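Long-range contact in uncharacterized protein (Bacteroides ovatus, PDB 3P02), which is of unknown function but carries a C-terminal all-beta region related to the BT_3044-like family: residues A197-Y210 against I272-N284. Residues are numbered along the deposited sequence; the frame is centred on the assembly and turned at random. Where two conformers were deposited one is given.
Sequences AGQRTEDYEDRINY and IDFDFVDYTSVPN. With EDO (1,2-ethanediol), chain D.
The methyl of Ala197 sits squarely over one face of the Phe276 ring, a CH-pi contact with CB 3.9 Å from the centroid, and meets Phe274 at its ring edge. The Arg200 guanidinium lies against one face of the Tyr210 ring, while Asp206 and Asp278 lie at the edges of the guanidinium in a salt-bridge network. Strands 192-196, 211-220 and 262-278 belong to one antiparallel sheet, and the network links the loop between the first two to the third. A bend at chi2 (57°) turns the arginine chain toward Asp206, which NE and NH2 grip side-on, one nitrogen to each oxygen. Asp278 is met differently: Arg200 NH1 reaches Asp278 OD2 at 2.9 Å in the guanidinium plane but from above the carboxylate, the two planes being 67° apart. NH1 also bonds to Gly198 O, within the type I' turn from Ala197 to Arg200. Asp278 OD1 meanwhile accepts from Thr280 N (an Asx turn) and from Ser281 N (an Asx motif), and Ser281 OG takes the syn lone pair of OD2. At the Tyr210 edge two hydroxyls are linked in a chain: Tyr210 OH donates to Thr280 OG1 at 2.7 Å, and Thr280 OG1 donates to Asp206 OD2 at 2.6 Å.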
loop_
_atom_site.group_PDB
_atom_site.type_symbol
_atom_site.label_atom_id
_atom_site.label_comp_id
_atom_site.label_asym_id
_atom_site.label_seq_id
_atom_site.Cartn_x
_atom_site.Cartn_y
_atom_site.Cartn_z
ATOM N N ALA A 197 14.254 -9.500 -0.329
ATOM C CA ALA A 197 15.555 -9.788 -0.888
ATOM C C ALA A 197 15.412 -10.450 -2.287
ATOM O O ALA A 197 14.318 -10.920 -2.651
ATOM C CB ALA A 197 16.317 -10.731 0.047
ATOM N N GLY A 198 16.531 -10.525 -3.027
ATOM C CA GLY A 198 16.572 -11.267 -4.290
ATOM C C GLY A 198 15.644 -10.849 -5.408
ATOM O O GLY A 198 15.137 -11.707 -6.150
ATOM N N GLN A 199 15.442 -9.534 -5.545
ATOM C CA GLN A 199 14.628 -8.894 -6.590
ATOM C C GLN A 199 13.130 -9.198 -6.465
ATOM O O GLN A 199 12.358 -8.832 -7.355
ATOM C CB GLN A 199 15.129 -9.243 -8.002
ATOM C CG GLN A 199 16.361 -8.474 -8.378
ATOM C CD GLN A 199 16.619 -8.525 -9.854
ATOM O OE1 GLN A 199 16.696 -9.600 -10.445
ATOM N NE2 GLN A 199 16.799 -7.361 -10.464
ATOM N N ARG A 200 12.703 -9.786 -5.338
ATOM C CA ARG A 200 11.279 -10.059 -5.152
ATOM C C ARG A 200 10.502 -8.740 -4.988
ATOM O O ARG A 200 11.029 -7.707 -4.544
ATOM C CB ARG A 200 11.033 -10.997 -3.943
ATOM C CG ARG A 200 10.996 -12.502 -4.282
ATOM C CD ARG A 200 12.273 -12.987 -4.968
ATOM N NE ARG A 200 12.257 -14.431 -5.137
ATOM C CZ ARG A 200 13.328 -15.158 -5.446
ATOM N NH1 ARG A 200 14.494 -14.567 -5.702
ATOM N NH2 ARG A 200 13.236 -16.475 -5.541
ATOM N N THR A 201 9.227 -8.772 -5.377
ATOM C CA THR A 201 8.321 -7.629 -5.261
ATOM C C THR A 201 6.960 -8.183 -4.877
ATOM O O THR A 201 6.778 -9.408 -4.841
ATOM C CB THR A 201 8.210 -6.834 -6.607
ATOM O OG1 THR A 201 7.461 -7.646 -7.521
ATOM C CG2 THR A 201 9.579 -6.451 -7.243
ATOM N N GLU A 202 5.963 -7.293 -4.773
ATOM C CA GLU A 202 4.566 -7.653 -4.553
ATOM C C GLU A 202 4.053 -8.648 -5.639
ATOM O O GLU A 202 3.088 -9.361 -5.387
ATOM C CB GLU A 202 3.718 -6.364 -4.547
ATOM C CG GLU A 202 3.741 -5.601 -5.870
ATOM C CD GLU A 202 2.805 -4.408 -5.963
ATOM O OE1 GLU A 202 1.767 -4.394 -5.261
ATOM O OE2 GLU A 202 3.108 -3.488 -6.753
ATOM N N ASP A 203 4.703 -8.708 -6.828
ATOM C CA ASP A 203 4.258 -9.561 -7.930
ATOM C C ASP A 203 4.861 -10.946 -7.927
ATOM O O ASP A 203 4.544 -11.735 -8.822
ATOM C CB ASP A 203 4.569 -8.907 -9.285
ATOM C CG ASP A 203 3.838 -7.603 -9.560
ATOM O OD1 ASP A 203 2.761 -7.381 -8.953
ATOM O OD2 ASP A 203 4.414 -6.746 -10.246
ATOM N N TYR A 204 5.706 -11.272 -6.934
ATOM C CA TYR A 204 6.350 -12.597 -6.920
ATOM C C TYR A 204 5.587 -13.526 -6.030
ATOM O O TYR A 204 5.282 -13.165 -4.889
ATOM C CB TYR A 204 7.785 -12.483 -6.383
ATOM C CG TYR A 204 8.782 -12.016 -7.415
ATOM C CD1 TYR A 204 8.761 -10.702 -7.892
ATOM C CD2 TYR A 204 9.807 -12.848 -7.842
ATOM C CE1 TYR A 204 9.717 -10.245 -8.799
ATOM C CE2 TYR A 204 10.745 -12.414 -8.787
ATOM C CZ TYR A 204 10.681 -11.114 -9.270
ATOM O OH TYR A 204 11.612 -10.663 -10.179
ATOM N N GLU A 205 5.282 -14.724 -6.538
ATOM C CA GLU A 205 4.558 -15.713 -5.756
ATOM C C GLU A 205 5.309 -16.096 -4.472
ATOM O O GLU A 205 4.663 -16.284 -3.432
ATOM C CB GLU A 205 4.332 -16.958 -6.608
ATOM C CG GLU A 205 3.428 -17.983 -5.953
ATOM C CD GLU A 205 3.271 -19.265 -6.741
ATOM O OE1 GLU A 205 3.501 -19.241 -7.973
ATOM O OE2 GLU A 205 2.924 -20.296 -6.123
ATOM N N ASP A 206 6.660 -16.226 -4.531
ATOM C CA ASP A 206 7.400 -16.663 -3.339
ATOM C C ASP A 206 7.877 -15.510 -2.441
ATOM O O ASP A 206 8.701 -15.741 -1.551
ATOM C CB ASP A 206 8.634 -17.503 -3.784
ATOM C CG ASP A 206 9.688 -16.735 -4.570
ATOM O OD1 ASP A 206 9.606 -15.462 -4.621
ATOM O OD2 ASP A 206 10.578 -17.386 -5.148
ATOM N N ARG A 207 7.320 -14.284 -2.623
ATOM C CA ARG A 207 7.870 -13.116 -1.931
ATOM C C ARG A 207 7.957 -13.230 -0.395
ATOM O O ARG A 207 8.933 -12.759 0.171
ATOM C CB ARG A 207 7.116 -11.848 -2.328
ATOM C CG ARG A 207 5.669 -11.806 -1.867
ATOM C CD ARG A 207 4.942 -10.664 -2.535
ATOM N NE ARG A 207 3.551 -10.602 -2.085
ATOM C CZ ARG A 207 2.593 -11.390 -2.547
ATOM N NH1 ARG A 207 2.857 -12.288 -3.496
ATOM N NH2 ARG A 207 1.346 -11.257 -2.105
ATOM N N ILE A 208 6.951 -13.840 0.283
ATOM C CA ILE A 208 7.041 -13.890 1.768
ATOM C C ILE A 208 8.332 -14.581 2.233
ATOM O O ILE A 208 8.874 -14.219 3.267
ATOM C CB ILE A 208 5.802 -14.592 2.364
ATOM C CG1 ILE A 208 4.556 -13.719 2.106
ATOM C CG2 ILE A 208 5.998 -14.866 3.874
ATOM C CD1 ILE A 208 3.167 -14.462 2.529
ATOM N N ASN A 209 8.829 -15.564 1.472
ATOM C CA ASN A 209 10.065 -16.271 1.849
ATOM C C ASN A 209 11.293 -15.369 1.907
ATOM O O ASN A 209 12.318 -15.777 2.462
ATOM C CB ASN A 209 10.359 -17.347 0.802
ATOM C CG ASN A 209 9.256 -18.358 0.711
ATOM O OD1 ASN A 209 8.654 -18.719 1.722
ATOM N ND2 ASN A 209 9.083 -18.917 -0.473
ATOM N N TYR A 210 11.214 -14.182 1.244
ATOM C CA TYR A 210 12.368 -13.293 1.067
ATOM C C TYR A 210 12.239 -11.998 1.855
ATOM O O TYR A 210 12.985 -11.062 1.616
ATOM C CB TYR A 210 12.579 -13.027 -0.454
ATOM C CG TYR A 210 13.002 -14.321 -1.112
ATOM C CD1 TYR A 210 14.318 -14.767 -1.026
ATOM C CD2 TYR A 210 12.060 -15.171 -1.704
ATOM C CE1 TYR A 210 14.689 -16.024 -1.484
ATOM C CE2 TYR A 210 12.426 -16.436 -2.174
ATOM C CZ TYR A 210 13.746 -16.847 -2.077
ATOM O OH TYR A 210 14.111 -18.094 -2.526
ATOM N N ILE A 272 24.073 -1.702 4.894
ATOM C CA ILE A 272 23.360 -2.972 4.696
ATOM C C ILE A 272 24.383 -3.937 4.100
ATOM O O ILE A 272 25.050 -3.591 3.126
ATOM C CB ILE A 272 22.140 -2.816 3.770
ATOM C CG1 ILE A 272 21.139 -1.808 4.384
ATOM C CG2 ILE A 272 21.461 -4.196 3.548
ATOM C CD1 ILE A 272 19.979 -1.387 3.358
ATOM N N ASP A 273 24.488 -5.128 4.665
ATOM C CA ASP A 273 25.414 -6.142 4.147
ATOM C C ASP A 273 24.971 -7.487 4.684
ATOM O O ASP A 273 25.184 -7.778 5.860
ATOM C CB ASP A 273 26.878 -5.834 4.535
ATOM C CG ASP A 273 27.922 -6.736 3.893
ATOM O OD1 ASP A 273 27.545 -7.814 3.368
ATOM O OD2 ASP A 273 29.105 -6.363 3.907
ATOM N N PHE A 274 24.295 -8.285 3.838
ATOM C CA PHE A 274 23.863 -9.587 4.313
ATOM C C PHE A 274 23.885 -10.633 3.247
ATOM O O PHE A 274 23.532 -10.378 2.090
ATOM C CB PHE A 274 22.446 -9.535 4.943
ATOM C CG PHE A 274 21.334 -9.120 3.990
ATOM C CD1 PHE A 274 20.668 -10.071 3.204
ATOM C CD2 PHE A 274 20.974 -7.792 3.855
ATOM C CE1 PHE A 274 19.633 -9.695 2.323
ATOM C CE2 PHE A 274 19.918 -7.423 3.001
ATOM C CZ PHE A 274 19.269 -8.377 2.229
ATOM N N ASP A 275 24.202 -11.859 3.671
ATOM C CA ASP A 275 24.074 -13.025 2.828
ATOM C C ASP A 275 22.662 -13.589 2.961
ATOM O O ASP A 275 22.056 -13.503 4.028
ATOM C CB ASP A 275 25.085 -14.128 3.214
ATOM C CG ASP A 275 26.531 -13.844 2.905
ATOM O OD1 ASP A 275 26.803 -12.945 2.050
ATOM O OD2 ASP A 275 27.394 -14.571 3.438
ATOM N N PHE A 276 22.175 -14.231 1.892
ATOM C CA PHE A 276 20.908 -14.951 1.912
ATOM C C PHE A 276 20.945 -15.942 0.794
ATOM O O PHE A 276 21.757 -15.815 -0.126
ATOM C CB PHE A 276 19.686 -14.028 1.805
ATOM C CG PHE A 276 19.454 -13.538 0.405
ATOM C CD1 PHE A 276 20.177 -12.456 -0.104
ATOM C CD2 PHE A 276 18.521 -14.174 -0.426
ATOM C CE1 PHE A 276 19.995 -12.050 -1.428
ATOM C CE2 PHE A 276 18.364 -13.783 -1.754
ATOM C CZ PHE A 276 19.088 -12.715 -2.244
ATOM N N VAL A 277 20.035 -16.911 0.846
ATOM C CA VAL A 277 19.968 -17.943 -0.169
ATOM C C VAL A 277 18.653 -17.831 -0.946
ATOM O O VAL A 277 17.587 -17.666 -0.324
ATOM C CB VAL A 277 20.098 -19.331 0.529
ATOM C CG1 VAL A 277 19.873 -20.479 -0.447
ATOM C CG2 VAL A 277 21.450 -19.475 1.225
ATOM N N ASP A 278 18.725 -17.968 -2.266
ATOM C CA ASP A 278 17.561 -18.055 -3.120
ATOM C C ASP A 278 17.379 -19.559 -3.348
ATOM O O ASP A 278 18.167 -20.175 -4.083
ATOM C CB ASP A 278 17.763 -17.287 -4.426
ATOM C CG ASP A 278 16.610 -17.437 -5.400
ATOM O OD1 ASP A 278 15.815 -18.425 -5.263
ATOM O OD2 ASP A 278 16.494 -16.590 -6.309
ATOM N N TYR A 279 16.412 -20.175 -2.664
ATOM C CA TYR A 279 16.225 -21.623 -2.762
ATOM C C TYR A 279 14.976 -21.972 -3.588
ATOM O O TYR A 279 14.513 -23.112 -3.544
ATOM C CB TYR A 279 16.154 -22.229 -1.328
ATOM C CG TYR A 279 14.981 -21.724 -0.506
ATOM C CD1 TYR A 279 15.050 -20.508 0.174
ATOM C CD2 TYR A 279 13.811 -22.477 -0.384
ATOM C CE1 TYR A 279 13.962 -20.023 0.894
ATOM C CE2 TYR A 279 12.737 -22.025 0.373
ATOM C CZ TYR A 279 12.819 -20.799 1.019
ATOM O OH TYR A 279 11.750 -20.328 1.753
ATOM N N THR A 280 14.399 -20.981 -4.332
ATOM C CA THR A 280 13.154 -21.252 -5.059
ATOM C C THR A 280 13.190 -20.857 -6.540
ATOM O O THR A 280 12.346 -21.368 -7.279
ATOM C CB THR A 280 11.963 -20.529 -4.369
ATOM O OG1 THR A 280 12.271 -19.138 -4.245
ATOM C CG2 THR A 280 11.655 -21.092 -2.968
ATOM N N SER A 281 14.105 -19.962 -6.980
ATOM C CA SER A 281 14.140 -19.540 -8.407
ATOM C C SER A 281 14.540 -20.646 -9.354
ATOM O O SER A 281 14.014 -20.720 -10.476
ATOM C CB SER A 281 15.149 -18.415 -8.621
ATOM O OG SER A 281 14.686 -17.218 -8.041
ATOM N N VAL A 282 15.573 -21.412 -8.959
ATOM C CA VAL A 282 16.154 -22.413 -9.829
ATOM C C VAL A 282 15.681 -23.771 -9.379
ATOM O O VAL A 282 15.933 -24.158 -8.236
ATOM C CB VAL A 282 17.712 -22.351 -9.905
ATOM C CG1 VAL A 282 18.270 -23.422 -10.843
ATOM C CG2 VAL A 282 18.202 -20.968 -10.325
ATOM N N PRO A 283 15.034 -24.534 -10.284
ATOM C CA PRO A 283 14.577 -25.875 -9.901
ATOM C C PRO A 283 15.656 -26.702 -9.224
ATOM O O PRO A 283 16.776 -26.838 -9.742
ATOM C CB PRO A 283 14.192 -26.510 -11.244
ATOM C CG PRO A 283 13.775 -25.349 -12.089
ATOM C CD PRO A 283 14.649 -24.203 -11.679
ATOM N N ASN A 284 15.305 -27.227 -8.025
ATOM C CA ASN A 284 16.096 -28.161 -7.219
ATOM C C ASN A 284 17.496 -27.627 -6.941
ATOM O O ASN A 284 18.448 -28.390 -6.824
ATOM C CB ASN A 284 16.156 -29.558 -7.921
ATOM C CG ASN A 284 14.812 -30.241 -8.025
ATOM O OD1 ASN A 284 13.891 -29.999 -7.236
ATOM N ND2 ASN A 284 14.650 -31.074 -9.037
HETATM C C1 EDO D . 16.857 -13.467 -8.463
HETATM O O1 EDO D . 15.544 -12.906 -8.356
HETATM C C2 EDO D . 17.897 -12.362 -8.602
HETATM O O2 EDO D . 17.914 -11.877 -9.951
HETATM O O HOH W 1 9.716 -21.882 2.254
#